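Local coordinates for protein carboxypeptidase 1 (Deinococcus radiodurans str. R1, PDB 5GIV) that probably removes amino acids one at a time from the C-terminal ends of peptides, with broad specificity, using a single bound zinc ion, at residues A[207-212]-A[322-327]; A[248-253]-A[258-263]; A[347-352]-A[420-425]. One frame throughout, in Å; residues are numbered along the deposited sequence.

Interaction 1: A[207-212]-A[322-327]; sequences QERQLA and DTFPEQ
Arg209 and Thr323 mark the closest approach of the two backbones, with 6.9 Å between Arg209 CA and Thr323 CA. Residues 207-212 form the opening turns of helix 207-221, whereas 322-327 runs off the end of helix 310-323: Thr323 is its last helical residue and Phe324 the first to abandon helical angles. No hydrogen bond crosses between them; side chains meet each other and the facing backbone.

Arg209 serves here through its aliphatic part. Its extended chain and the side chain of Thr323 run alongside but point opposite ways, with Arg209 CB 3.6 Å from Thr323 CG2 and Arg209 CD 3.4 Å from Thr323 O. Threonine suits this place because its two branches divide the work: with chi1 at -50°, OG1 sits beside its own backbone N and bonds to Asp319 O in the preceding turn, and the methyl is turned to Arg209. That same methyl also lies 3.8 Å above the plane of the Phe324 ring, toward its rim.

The Phe324 ring reaches across to the helix with its far end. Phe324 CZ comes 3.6 Å from Arg209 CB, while Gln210 N lies in the ring plane, 3.9 Å from the same CZ. The Gln210 side chain lies roughly perpendicular to that of Phe324, touching the ring with CG, and its amide plane is turned 76° from the ring; the amide itself is engaged elsewhere, NE2 bonding to Phe205 O and Lys253 O. Phe205 and Trp320 pack against the ring as well, Trp320 edge-to-face.

The chemistry is thus that of a van der Waals junction between a helix start and a helix end: aliphatic parts of polar residues pack around a buried aromatic ring, while the polar groups of Thr323 and Gln210 bond to other partners.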
ATOM      1  N   GLN A 207     -21.206   7.778  -7.634  1.00 25.30           N
ATOM      2  CA  GLN A 207     -19.840   7.289  -7.789  1.00 25.28           C
ATOM      3  C   GLN A 207     -19.738   5.789  -7.523  1.00 25.37           C
ATOM      4  O   GLN A 207     -19.049   5.068  -8.254  1.00 25.35           O
ATOM      5  CB  GLN A 207     -18.912   8.053  -6.848  1.00 25.25           C
ATOM      6  CG  GLN A 207     -17.635   7.309  -6.498  1.00 25.26           C
ATOM      7  CD  GLN A 207     -16.643   8.166  -5.728  1.00 25.23           C
ATOM      8  OE1 GLN A 207     -16.359   9.309  -6.097  1.00 25.16           O
ATOM      9  NE2 GLN A 207     -16.115   7.614  -4.634  1.00 25.28           N
ATOM     10  N   GLU A 208     -20.412   5.300  -6.479  1.00 44.33           N
ATOM     11  CA  GLU A 208     -20.289   3.890  -6.116  1.00 44.41           C
ATOM     12  C   GLU A 208     -20.833   2.976  -7.214  1.00 44.40           C
ATOM     13  O   GLU A 208     -20.251   1.925  -7.504  1.00 44.41           O
ATOM     14  CB  GLU A 208     -21.003   3.627  -4.789  1.00 44.52           C
ATOM     15  CG  GLU A 208     -20.770   2.235  -4.241  1.00 44.63           C
ATOM     16  CD  GLU A 208     -21.455   1.989  -2.903  1.00 44.77           C
ATOM     17  OE1 GLU A 208     -22.147   2.907  -2.400  1.00 44.84           O
ATOM     18  OE2 GLU A 208     -21.298   0.870  -2.355  1.00 44.82           O
ATOM     19  N   ARG A 209     -21.945   3.356  -7.841  1.00 32.32           N
ATOM     20  CA  ARG A 209     -22.468   2.540  -8.928  1.00 32.35           C
ATOM     21  C   ARG A 209     -21.543   2.534 -10.138  1.00 32.29           C
ATOM     22  O   ARG A 209     -21.371   1.494 -10.785  1.00 32.31           O
ATOM     23  CB  ARG A 209     -23.850   3.018  -9.341  1.00 32.37           C
ATOM     24  CG  ARG A 209     -24.935   2.563  -8.424  1.00 32.46           C
ATOM     25  CD  ARG A 209     -26.247   3.205  -8.769  1.00 32.48           C
ATOM     26  NE  ARG A 209     -27.292   2.558  -7.999  1.00 32.57           N
ATOM     27  CZ  ARG A 209     -27.755   3.005  -6.842  1.00 32.63           C
ATOM     28  NH1 ARG A 209     -27.263   4.127  -6.315  1.00 32.59           N
ATOM     29  NH2 ARG A 209     -28.703   2.314  -6.210  1.00 32.71           N
ATOM     30  N   GLN A 210     -20.923   3.677 -10.446  1.00 21.45           N
ATOM     31  CA  GLN A 210     -20.000   3.724 -11.573  1.00 21.40           C
ATOM     32  C   GLN A 210     -18.865   2.730 -11.384  1.00 21.39           C
ATOM     33  O   GLN A 210     -18.551   1.953 -12.290  1.00 21.40           O
ATOM     34  CB  GLN A 210     -19.451   5.140 -11.753  1.00 21.31           C
ATOM     35  CG  GLN A 210     -20.438   6.167 -12.268  1.00 21.27           C
ATOM     36  CD  GLN A 210     -19.731   7.440 -12.702  1.00 21.19           C
ATOM     37  OE1 GLN A 210     -18.722   7.391 -13.407  1.00 21.16           O
ATOM     38  NE2 GLN A 210     -20.256   8.582 -12.288  1.00 21.14           N
ATOM     39  N   LEU A 211     -18.255   2.720 -10.198  1.00 17.71           N
ATOM     40  CA  LEU A 211     -17.162   1.788  -9.961  1.00 17.71           C
ATOM     41  C   LEU A 211     -17.649   0.346 -10.068  1.00 17.74           C
ATOM     42  O   LEU A 211     -16.980  -0.498 -10.675  1.00 17.72           O
ATOM     43  CB  LEU A 211     -16.535   2.042  -8.590  1.00 17.70           C
ATOM     44  CG  LEU A 211     -15.787   3.363  -8.482  1.00 17.64           C
ATOM     45  CD1 LEU A 211     -15.393   3.677  -7.034  1.00 17.65           C
ATOM     46  CD2 LEU A 211     -14.575   3.301  -9.391  1.00 17.60           C
ATOM     47  N   ALA A 212     -18.821   0.051  -9.506  1.00 19.96           N
ATOM     48  CA  ALA A 212     -19.333  -1.314  -9.553  1.00 19.98           C
ATOM     49  C   ALA A 212     -19.553  -1.756 -10.989  1.00 19.99           C
ATOM     50  O   ALA A 212     -19.165  -2.861 -11.381  1.00 19.96           O
ATOM     51  CB  ALA A 212     -20.632  -1.431  -8.749  1.00 20.05           C
ATOM     52  N   ASP A 322     -30.313  -0.531 -15.897  1.00 28.46           N
ATOM     53  CA  ASP A 322     -30.806  -0.996 -14.604  1.00 28.46           C
ATOM     54  C   ASP A 322     -30.086  -0.298 -13.461  1.00 28.45           C
ATOM     55  O   ASP A 322     -30.683  -0.028 -12.413  1.00 28.46           O
ATOM     56  CB  ASP A 322     -30.633  -2.515 -14.491  1.00 28.53           C
ATOM     57  CG  ASP A 322     -31.544  -3.283 -15.441  1.00 28.54           C
ATOM     58  OD1 ASP A 322     -32.536  -2.712 -15.936  1.00 28.48           O
ATOM     59  OD2 ASP A 322     -31.252  -4.462 -15.713  1.00 28.58           O
ATOM     60  N   THR A 323     -28.788  -0.029 -13.633  1.00 18.22           N
ATOM     61  CA  THR A 323     -28.019   0.623 -12.584  1.00 18.20           C
ATOM     62  C   THR A 323     -28.377   2.101 -12.475  1.00 18.13           C
ATOM     63  O   THR A 323     -28.349   2.671 -11.374  1.00 18.13           O
ATOM     64  CB  THR A 323     -26.525   0.435 -12.857  1.00 18.19           C
ATOM     65  OG1 THR A 323     -26.255  -0.955 -13.114  1.00 18.24           O
ATOM     66  CG2 THR A 323     -25.685   0.886 -11.654  1.00 18.17           C
ATOM     67  N   PHE A 324     -28.706   2.738 -13.596  1.00 18.40           N
ATOM     68  CA  PHE A 324     -29.048   4.159 -13.634  1.00 18.32           C
ATOM     69  C   PHE A 324     -30.371   4.339 -14.373  1.00 18.30           C
ATOM     70  O   PHE A 324     -30.413   4.934 -15.456  1.00 18.26           O
ATOM     71  CB  PHE A 324     -27.935   4.962 -14.309  1.00 18.26           C
ATOM     72  CG  PHE A 324     -26.568   4.739 -13.716  1.00 18.27           C
ATOM     73  CD1 PHE A 324     -26.206   5.338 -12.523  1.00 18.25           C
ATOM     74  CD2 PHE A 324     -25.644   3.926 -14.360  1.00 18.30           C
ATOM     75  CE1 PHE A 324     -24.940   5.135 -11.987  1.00 18.25           C
ATOM     76  CE2 PHE A 324     -24.385   3.717 -13.834  1.00 18.29           C
ATOM     77  CZ  PHE A 324     -24.027   4.326 -12.646  1.00 18.27           C
ATOM     78  N   PRO A 325     -31.487   3.855 -13.794  1.00 22.72           N
ATOM     79  CA  PRO A 325     -32.766   3.846 -14.527  1.00 22.67           C
ATOM     80  C   PRO A 325     -33.337   5.221 -14.828  1.00 22.58           C
ATOM     81  O   PRO A 325     -33.751   5.481 -15.966  1.00 22.52           O
ATOM     82  CB  PRO A 325     -33.694   3.047 -13.604  1.00 22.69           C
ATOM     83  CG  PRO A 325     -33.105   3.200 -12.243  1.00 22.77           C
ATOM     84  CD  PRO A 325     -31.605   3.245 -12.457  1.00 22.79           C
ATOM     85  N   GLU A 326     -33.421   6.099 -13.831  1.00 44.60           N
ATOM     86  CA  GLU A 326     -33.963   7.420 -14.116  1.00 44.54           C
ATOM     87  C   GLU A 326     -33.055   8.187 -15.071  1.00 44.50           C
ATOM     88  O   GLU A 326     -33.541   8.932 -15.930  1.00 44.43           O
ATOM     89  CB  GLU A 326     -34.198   8.205 -12.825  1.00 44.58           C
ATOM     90  CG  GLU A 326     -34.782   9.592 -13.074  1.00 44.51           C
ATOM     91  CD  GLU A 326     -35.043  10.374 -11.796  1.00 44.56           C
ATOM     92  OE1 GLU A 326     -34.550  11.517 -11.682  1.00 44.55           O
ATOM     93  OE2 GLU A 326     -35.740   9.848 -10.897  1.00 44.63           O
ATOM     94  N   GLN A 327     -31.732   8.015 -14.943  1.00 24.75           N
ATOM     95  CA  GLN A 327     -30.814   8.756 -15.802  1.00 24.71           C
ATOM     96  C   GLN A 327     -30.964   8.343 -17.261  1.00 24.70           C
ATOM     97  O   GLN A 327     -30.840   9.181 -18.163  1.00 24.65           O
ATOM     98  CB  GLN A 327     -29.362   8.575 -15.341  1.00 24.74           C
ATOM     99  CG  GLN A 327     -29.050   9.119 -13.934  1.00 24.73           C
ATOM    100  CD  GLN A 327     -29.208   8.091 -12.816  1.00 24.79           C
ATOM    101  OE1 GLN A 327     -30.021   7.174 -12.898  1.00 24.84           O
ATOM    102  NE2 GLN A 327     -28.424   8.250 -11.766  1.00 24.80           N
TER

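Interaction 2: A[248-253]-A[258-263]; sequences ITTRVK and TDALYS
Charges gather at Asp259. Lys253, bent at chi3 and chi4, forms a salt bridge through NZ to Asp259 OD2, whose modelled place is uncertain; Arg251 NH2 contributes only its charge, from 4.1 Å off Asp259 OD2. A methionine in place of Lys253 would probably leave Asp259 without its salt-bridge mate, beside the like charge of Asp256.

Among hydrogen bonds, Lys253 N and Ala260 N both donate to one water, at 2.9 Å from Lys253 N and 2.8 Å from Ala260 N, which bridges the loop to the first turn of the helix. A weak, unsettled bond runs from Thr250 OG1 to Ala260 O (3.3 Å); Thr250 OG1 is also bonded with Thr264 OG1, its stronger partner. Ser263 turns back on its own helix: its hydroxyl bonds to Asp259 O from 40° above the carbonyl plane, and that oxygen also accepts from Ser263 N.

Helix 257-275, entered here from strand 245-250, carries the HExxH motif of zinc metallopeptidases; Ser263 precedes the zinc ligand His266 by about one turn.

Small Ala260 lets the backbone close in, its CA 3.3 Å from Arg251 O in a CA-H...O contact. The apolar contact is separate, Ala260 CB lying 3.9 Å from Val252 CG2.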
ATOM      1  N   ILE A 248      -4.693  -1.122 -10.935  1.00 17.53           N
ATOM      2  CA  ILE A 248      -5.165  -0.034 -11.772  1.00 17.49           C
ATOM      3  C   ILE A 248      -5.879   0.983 -10.889  1.00 17.49           C
ATOM      4  O   ILE A 248      -6.348   0.671  -9.794  1.00 17.52           O
ATOM      5  CB  ILE A 248      -6.098  -0.536 -12.908  1.00 17.47           C
ATOM      6  CG1 ILE A 248      -7.360  -1.175 -12.337  1.00 17.47           C
ATOM      7  CG2 ILE A 248      -5.386  -1.550 -13.795  1.00 17.47           C
ATOM      8  CD1 ILE A 248      -8.357  -1.532 -13.406  1.00 17.45           C
ATOM      9  N   THR A 249      -5.929   2.224 -11.363  1.00 19.02           N
ATOM     10  CA  THR A 249      -6.653   3.273 -10.667  1.00 19.09           C
ATOM     11  C   THR A 249      -7.495   4.037 -11.673  1.00 19.16           C
ATOM     12  O   THR A 249      -7.172   4.095 -12.863  1.00 19.15           O
ATOM     13  CB  THR A 249      -5.712   4.236  -9.917  1.00 19.08           C
ATOM     14  OG1 THR A 249      -4.872   4.921 -10.852  1.00 19.06           O
ATOM     15  CG2 THR A 249      -4.845   3.473  -8.914  1.00 19.03           C
ATOM     16  N   THR A 250      -8.582   4.624 -11.182  1.00 17.87           N
ATOM     17  CA  THR A 250      -9.513   5.364 -12.017  1.00 17.86           C
ATOM     18  C   THR A 250      -9.929   6.629 -11.276  1.00 17.81           C
ATOM     19  O   THR A 250      -9.560   6.850 -10.115  1.00 17.80           O
ATOM     20  CB  THR A 250     -10.732   4.505 -12.390  1.00 17.91           C
ATOM     21  OG1 THR A 250     -11.457   5.127 -13.462  1.00 17.91           O
ATOM     22  CG2 THR A 250     -11.657   4.308 -11.175  1.00 17.95           C
ATOM     23  N   ARG A 251     -10.686   7.475 -11.974  1.00 35.81           N
ATOM     24  CA  ARG A 251     -11.161   8.743 -11.438  1.00 35.77           C
ATOM     25  C   ARG A 251     -12.624   8.909 -11.804  1.00 35.79           C
ATOM     26  O   ARG A 251     -12.997   8.696 -12.960  1.00 35.82           O
ATOM     27  CB  ARG A 251     -10.325   9.897 -11.987  1.00 35.71           C
ATOM     28  CG  ARG A 251     -10.968  11.245 -11.900  1.00 35.70           C
ATOM     29  CD  ARG A 251     -10.243  12.186 -12.848  1.00 35.67           C
ATOM     30  NE  ARG A 251     -10.309  11.715 -14.234  1.00 35.73           N
ATOM     31  CZ  ARG A 251      -9.406  12.010 -15.166  1.00 35.72           C
ATOM     32  NH1 ARG A 251      -8.354  12.768 -14.860  1.00 35.66           N
ATOM     33  NH2 ARG A 251      -9.551  11.541 -16.401  1.00 35.76           N
ATOM     34  N   VAL A 252     -13.455   9.272 -10.828  1.00 20.68           N
ATOM     35  CA  VAL A 252     -14.901   9.272 -10.998  1.00 20.72           C
ATOM     36  C   VAL A 252     -15.426  10.697 -10.959  1.00 20.67           C
ATOM     37  O   VAL A 252     -15.113  11.454 -10.033  1.00 20.64           O
ATOM     38  CB  VAL A 252     -15.590   8.419  -9.925  1.00 20.79           C
ATOM     39  CG1 VAL A 252     -17.096   8.331 -10.212  1.00 20.85           C
ATOM     40  CG2 VAL A 252     -14.958   7.046  -9.875  1.00 20.86           C
ATOM     41  N   LYS A 253     -16.244  11.052 -11.947  1.00 25.10           N
ATOM     42  CA  LYS A 253     -16.995  12.302 -11.967  1.00 25.06           C
ATOM     43  C   LYS A 253     -18.483  11.972 -11.994  1.00 25.12           C
ATOM     44  O   LYS A 253     -18.989  11.446 -12.986  1.00 25.16           O
ATOM     45  CB  LYS A 253     -16.603  13.167 -13.164  1.00 25.01           C
ATOM     46  CG  LYS A 253     -15.241  13.799 -13.001  1.00 24.95           C
ATOM     47  CD  LYS A 253     -15.024  14.955 -13.951  1.00 24.91           C
ATOM     48  CE  LYS A 253     -14.451  14.471 -15.247  1.00 24.96           C
ATOM     49  NZ  LYS A 253     -13.002  14.190 -15.050  1.00 24.95           N
ATOM     50  N   THR A 258     -18.950   8.823 -18.402  1.00 17.30           N
ATOM     51  CA  THR A 258     -18.025   8.290 -19.397  1.00 17.27           C
ATOM     52  C   THR A 258     -16.577   8.384 -18.931  1.00 17.27           C
ATOM     53  O   THR A 258     -15.748   7.576 -19.356  1.00 17.26           O
ATOM     54  CB  THR A 258     -18.184   9.018 -20.738  1.00 17.25           C
ATOM     55  OG1 THR A 258     -17.776  10.383 -20.600  1.00 17.25           O
ATOM     56  CG2 THR A 258     -19.624   8.965 -21.222  1.00 17.25           C
ATOM     57  N   ASP A 259     -16.255   9.330 -18.045  1.00 29.97           N
ATOM     58  CA  ASP A 259     -14.876   9.484 -17.585  1.00 29.94           C
ATOM     59  C   ASP A 259     -14.391   8.245 -16.833  1.00 29.95           C
ATOM     60  O   ASP A 259     -13.392   7.624 -17.210  1.00 29.96           O
ATOM     61  CB  ASP A 259     -14.749  10.721 -16.700  1.00 29.88           C
ATOM     62  CG  ASP A 259     -14.421  11.973 -17.487  1.00 29.88           C
ATOM     63  OD1 ASP A 259     -15.121  12.262 -18.494  1.00 29.92           O
ATOM     64  OD2 ASP A 259     -13.448  12.665 -17.097  1.00 29.82           O
ATOM     65  N   ALA A 260     -15.078   7.887 -15.743  1.00 18.41           N
ATOM     66  CA  ALA A 260     -14.666   6.728 -14.959  1.00 18.45           C
ATOM     67  C   ALA A 260     -14.699   5.456 -15.793  1.00 18.52           C
ATOM     68  O   ALA A 260     -13.757   4.654 -15.768  1.00 18.54           O
ATOM     69  CB  ALA A 260     -15.559   6.582 -13.727  1.00 18.46           C
ATOM     70  N   LEU A 261     -15.774   5.256 -16.554  1.00 17.32           N
ATOM     71  CA  LEU A 261     -15.895   4.018 -17.315  1.00 17.30           C
ATOM     72  C   LEU A 261     -14.705   3.828 -18.251  1.00 17.29           C
ATOM     73  O   LEU A 261     -14.062   2.768 -18.255  1.00 17.29           O
ATOM     74  CB  LEU A 261     -17.209   3.997 -18.096  1.00 17.29           C
ATOM     75  CG  LEU A 261     -17.314   2.788 -19.021  1.00 17.34           C
ATOM     76  CD1 LEU A 261     -17.101   1.533 -18.202  1.00 17.36           C
ATOM     77  CD2 LEU A 261     -18.679   2.747 -19.713  1.00 17.38           C
ATOM     78  N   TYR A 262     -14.384   4.845 -19.048  1.00 17.27           N
ATOM     79  CA  TYR A 262     -13.370   4.643 -20.070  1.00 17.25           C
ATOM     80  C   TYR A 262     -11.947   4.778 -19.542  1.00 17.26           C
ATOM     81  O   TYR A 262     -11.035   4.176 -20.128  1.00 17.26           O
ATOM     82  CB  TYR A 262     -13.666   5.562 -21.260  1.00 17.23           C
ATOM     83  CG  TYR A 262     -14.856   4.996 -22.023  1.00 17.22           C
ATOM     84  CD1 TYR A 262     -14.714   3.851 -22.805  1.00 17.22           C
ATOM     85  CD2 TYR A 262     -16.130   5.554 -21.903  1.00 17.22           C
ATOM     86  CE1 TYR A 262     -15.790   3.295 -23.467  1.00 17.22           C
ATOM     87  CE2 TYR A 262     -17.216   5.000 -22.566  1.00 17.22           C
ATOM     88  CZ  TYR A 262     -17.034   3.873 -23.349  1.00 17.21           C
ATOM     89  OH  TYR A 262     -18.087   3.303 -24.012  1.00 17.21           O
ATOM     90  N   SER A 263     -11.731   5.511 -18.441  1.00 18.00           N
ATOM     91  CA  SER A 263     -10.456   5.405 -17.733  1.00 17.95           C
ATOM     92  C   SER A 263     -10.228   3.983 -17.229  1.00 18.01           C
ATOM     93  O   SER A 263      -9.113   3.451 -17.321  1.00 18.00           O
ATOM     94  CB  SER A 263     -10.402   6.379 -16.553  1.00 17.88           C
ATOM     95  OG  SER A 263     -10.315   7.730 -16.964  1.00 17.82           O
TER
HETATM   96  O   HOH W   1     -16.919   9.365 -14.148  1.00 17.39           O

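Interaction 3: A[347-352]-A[420-425]; sequences LIRTDA and QGYTIG
The guanidinium of Arg349 lies over one face of the Tyr422 ring in a cation-pi stack. Arg349 NH1 hangs 3.6 Å above the ring plane, over its centre, and is 3.6 Å from Tyr422 CE2, the carbon it approaches most closely. Arg349 CZ stands 4.6 Å from the centroid of the Tyr422 ring, and the two planes are tilted by 29°. The arginine gets there by stretching out first, CG anti to the backbone N (chi1 173°), and then bending at chi3, which brings its flat end round over the ring. Arginine fits because it can face an aromatic ring and still offer N-H groups to other acceptors.

Those acceptors form the second shell. Asp407 takes NH2 in a salt bridge and Tyr357 OH bonds to NH1, so that the guanidinium is held in its place above the ring, while Gln406 accepts from the backbone N of Arg349. On the other partner, Tyr422 OH is bonded to His409 NE2, which fixes the far end of the ring.

This pair borders the active site: the Tyr422 side chain is about 5 Å from the bound zinc and about 4 Å from the side chain of its ligand Glu296.

In the fold, Tyr422 projects from near the N-terminal end of helix 420-439, and Arg349 comes from the loop between helices 333-339 and 357-372. Helix 357-372 packs against both, Arg349 touching His360 and Arg364 and Tyr422 touching Tyr357, while helix 169-193 flanks helix 420-439 at Gln420 and Thr423.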
ATOM      1  N   LEU A 347      -9.003  21.087 -25.640  1.00 19.61           N
ATOM      2  CA  LEU A 347      -7.711  21.521 -25.122  1.00 19.55           C
ATOM      3  C   LEU A 347      -6.918  20.421 -24.413  1.00 19.54           C
ATOM      4  O   LEU A 347      -5.686  20.416 -24.489  1.00 19.52           O
ATOM      5  CB  LEU A 347      -7.917  22.672 -24.135  1.00 19.43           C
ATOM      6  CG  LEU A 347      -8.493  23.977 -24.667  1.00 19.42           C
ATOM      7  CD1 LEU A 347      -8.758  24.926 -23.498  1.00 19.32           C
ATOM      8  CD2 LEU A 347      -7.549  24.615 -25.700  1.00 19.47           C
ATOM      9  N   ILE A 348      -7.584  19.493 -23.733  1.00 17.21           N
ATOM     10  CA  ILE A 348      -6.914  18.537 -22.861  1.00 17.22           C
ATOM     11  C   ILE A 348      -6.642  17.266 -23.648  1.00 17.19           C
ATOM     12  O   ILE A 348      -7.576  16.616 -24.135  1.00 17.18           O
ATOM     13  CB  ILE A 348      -7.756  18.228 -21.614  1.00 17.24           C
ATOM     14  CG1 ILE A 348      -8.154  19.521 -20.888  1.00 17.28           C
ATOM     15  CG2 ILE A 348      -7.017  17.238 -20.712  1.00 17.25           C
ATOM     16  CD1 ILE A 348      -6.990  20.391 -20.509  1.00 17.29           C
ATOM     17  N   ARG A 349      -5.358  16.909 -23.753  1.00 17.41           N
ATOM     18  CA  ARG A 349      -4.957  15.750 -24.536  1.00 17.50           C
ATOM     19  C   ARG A 349      -5.621  14.479 -24.026  1.00 17.52           C
ATOM     20  O   ARG A 349      -6.164  13.695 -24.812  1.00 17.62           O
ATOM     21  CB  ARG A 349      -3.435  15.604 -24.518  1.00 17.48           C
ATOM     22  CG  ARG A 349      -2.948  14.316 -25.166  1.00 17.56           C
ATOM     23  CD  ARG A 349      -1.448  14.141 -24.979  1.00 17.54           C
ATOM     24  NE  ARG A 349      -1.114  14.180 -23.562  1.00 17.45           N
ATOM     25  CZ  ARG A 349      -1.141  13.119 -22.766  1.00 17.44           C
ATOM     26  NH1 ARG A 349      -1.462  11.928 -23.261  1.00 17.50           N
ATOM     27  NH2 ARG A 349      -0.836  13.249 -21.481  1.00 17.37           N
ATOM     28  N   THR A 350      -5.583  14.251 -22.709  1.00 24.30           N
ATOM     29  CA  THR A 350      -6.055  12.978 -22.165  1.00 24.33           C
ATOM     30  C   THR A 350      -7.550  12.757 -22.373  1.00 24.39           C
ATOM     31  O   THR A 350      -7.996  11.605 -22.372  1.00 24.46           O
ATOM     32  CB  THR A 350      -5.713  12.864 -20.673  1.00 24.25           C
ATOM     33  OG1 THR A 350      -6.159  14.033 -19.979  1.00 24.19           O
ATOM     34  CG2 THR A 350      -4.225  12.724 -20.477  1.00 24.23           C
ATOM     35  N   ASP A 351      -8.334  13.814 -22.557  1.00 23.02           N
ATOM     36  CA  ASP A 351      -9.770  13.684 -22.768  1.00 23.07           C
ATOM     37  C   ASP A 351     -10.179  13.745 -24.236  1.00 23.17           C
ATOM     38  O   ASP A 351     -11.373  13.696 -24.532  1.00 23.21           O
ATOM     39  CB  ASP A 351     -10.513  14.785 -22.010  1.00 23.00           C
ATOM     40  CG  ASP A 351     -10.255  14.742 -20.523  1.00 22.95           C
ATOM     41  OD1 ASP A 351      -9.855  13.673 -20.012  1.00 22.98           O
ATOM     42  OD2 ASP A 351     -10.487  15.778 -19.861  1.00 22.88           O
ATOM     43  N   ALA A 352      -9.229  13.867 -25.156  1.00 20.73           N
ATOM     44  CA  ALA A 352      -9.574  14.131 -26.543  1.00 20.81           C
ATOM     45  C   ALA A 352     -10.136  12.877 -27.205  1.00 20.93           C
ATOM     46  O   ALA A 352      -9.786  11.749 -26.849  1.00 20.93           O
ATOM     47  CB  ALA A 352      -8.355  14.652 -27.306  1.00 20.83           C
ATOM     48  N   GLN A 420       4.970  10.247 -28.487  1.00 19.05           N
ATOM     49  CA  GLN A 420       4.599   9.531 -29.708  1.00 19.17           C
ATOM     50  C   GLN A 420       4.088   8.125 -29.409  1.00 19.14           C
ATOM     51  O   GLN A 420       3.320   7.579 -30.204  1.00 19.25           O
ATOM     52  CB  GLN A 420       5.753   9.500 -30.723  1.00 19.23           C
ATOM     53  CG  GLN A 420       6.885   8.598 -30.378  1.00 19.17           C
ATOM     54  CD  GLN A 420       7.736   9.191 -29.309  1.00 19.07           C
ATOM     55  OE1 GLN A 420       7.704  10.403 -29.078  1.00 19.07           O
ATOM     56  NE2 GLN A 420       8.489   8.347 -28.623  1.00 18.99           N
ATOM     57  N   GLY A 421       4.484   7.536 -28.279  1.00 20.77           N
ATOM     58  CA  GLY A 421       3.949   6.236 -27.908  1.00 20.75           C
ATOM     59  C   GLY A 421       2.431   6.207 -27.820  1.00 20.80           C
ATOM     60  O   GLY A 421       1.807   5.189 -28.135  1.00 20.85           O
ATOM     61  N   TYR A 422       1.813   7.312 -27.389  1.00 19.47           N
ATOM     62  CA  TYR A 422       0.356   7.350 -27.325  1.00 19.51           C
ATOM     63  C   TYR A 422      -0.252   7.173 -28.710  1.00 19.66           C
ATOM     64  O   TYR A 422      -1.244   6.453 -28.879  1.00 19.72           O
ATOM     65  CB  TYR A 422      -0.120   8.667 -26.708  1.00 19.47           C
ATOM     66  CG  TYR A 422       0.360   8.902 -25.291  1.00 19.36           C
ATOM     67  CD1 TYR A 422      -0.107   8.120 -24.240  1.00 19.34           C
ATOM     68  CD2 TYR A 422       1.246   9.928 -25.001  1.00 19.32           C
ATOM     69  CE1 TYR A 422       0.311   8.332 -22.947  1.00 19.25           C
ATOM     70  CE2 TYR A 422       1.676  10.150 -23.709  1.00 19.23           C
ATOM     71  CZ  TYR A 422       1.205   9.348 -22.681  1.00 19.21           C
ATOM     72  OH  TYR A 422       1.631   9.562 -21.385  1.00 19.15           O
ATOM     73  N   THR A 423       0.329   7.822 -29.721  1.00 17.21           N
ATOM     74  CA  THR A 423      -0.214   7.708 -31.069  1.00 17.20           C
ATOM     75  C   THR A 423       0.144   6.370 -31.692  1.00 17.23           C
ATOM     76  O   THR A 423      -0.671   5.767 -32.400  1.00 17.23           O
ATOM     77  CB  THR A 423       0.283   8.861 -31.937  1.00 17.19           C
ATOM     78  OG1 THR A 423      -0.370  10.067 -31.532  1.00 17.16           O
ATOM     79  CG2 THR A 423       0.000   8.598 -33.413  1.00 17.19           C
ATOM     80  N   ILE A 424       1.350   5.888 -31.419  1.00 17.98           N
ATOM     81  CA  ILE A 424       1.721   4.551 -31.849  1.00 18.02           C
ATOM     82  C   ILE A 424       0.742   3.529 -31.290  1.00 18.00           C
ATOM     83  O   ILE A 424       0.319   2.608 -31.990  1.00 18.10           O
ATOM     84  CB  ILE A 424       3.181   4.265 -31.443  1.00 17.89           C
ATOM     85  CG1 ILE A 424       4.104   5.285 -32.113  1.00 17.93           C
ATOM     86  CG2 ILE A 424       3.581   2.841 -31.797  1.00 17.90           C
ATOM     87  CD1 ILE A 424       5.539   5.193 -31.659  1.00 17.85           C
ATOM     88  N   GLY A 425       0.358   3.682 -30.021  1.00 18.77           N
ATOM     89  CA  GLY A 425      -0.626   2.780 -29.446  1.00 18.77           C
ATOM     90  C   GLY A 425      -1.963   2.855 -30.156  1.00 18.92           C
ATOM     91  O   GLY A 425      -2.616   1.835 -30.385  1.00 18.98           O
TER

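Overall arrangement
From the N terminus, interaction 1 opens at 207-212 and does not close until 322-327, and within that span lies interaction 2, a short strand-to-helix return from 248-253 to 258-263 across four residues. The two adjoin, Leu211 packing on Thr250, so the start of helix 207-221 is wedged between the end of helix 310-323 and the passage from strand 245-250 into helix 257-275. Interaction 3 follows in series, closing a separate loop from 347-352 to 420-425. It approaches interaction 2 only lightly, near Arg251 and Asp351. Interaction 3 borders the zinc site, interaction 2 lies at the start of the helix that carries the zinc-binding histidines, and interaction 1 lies away from it.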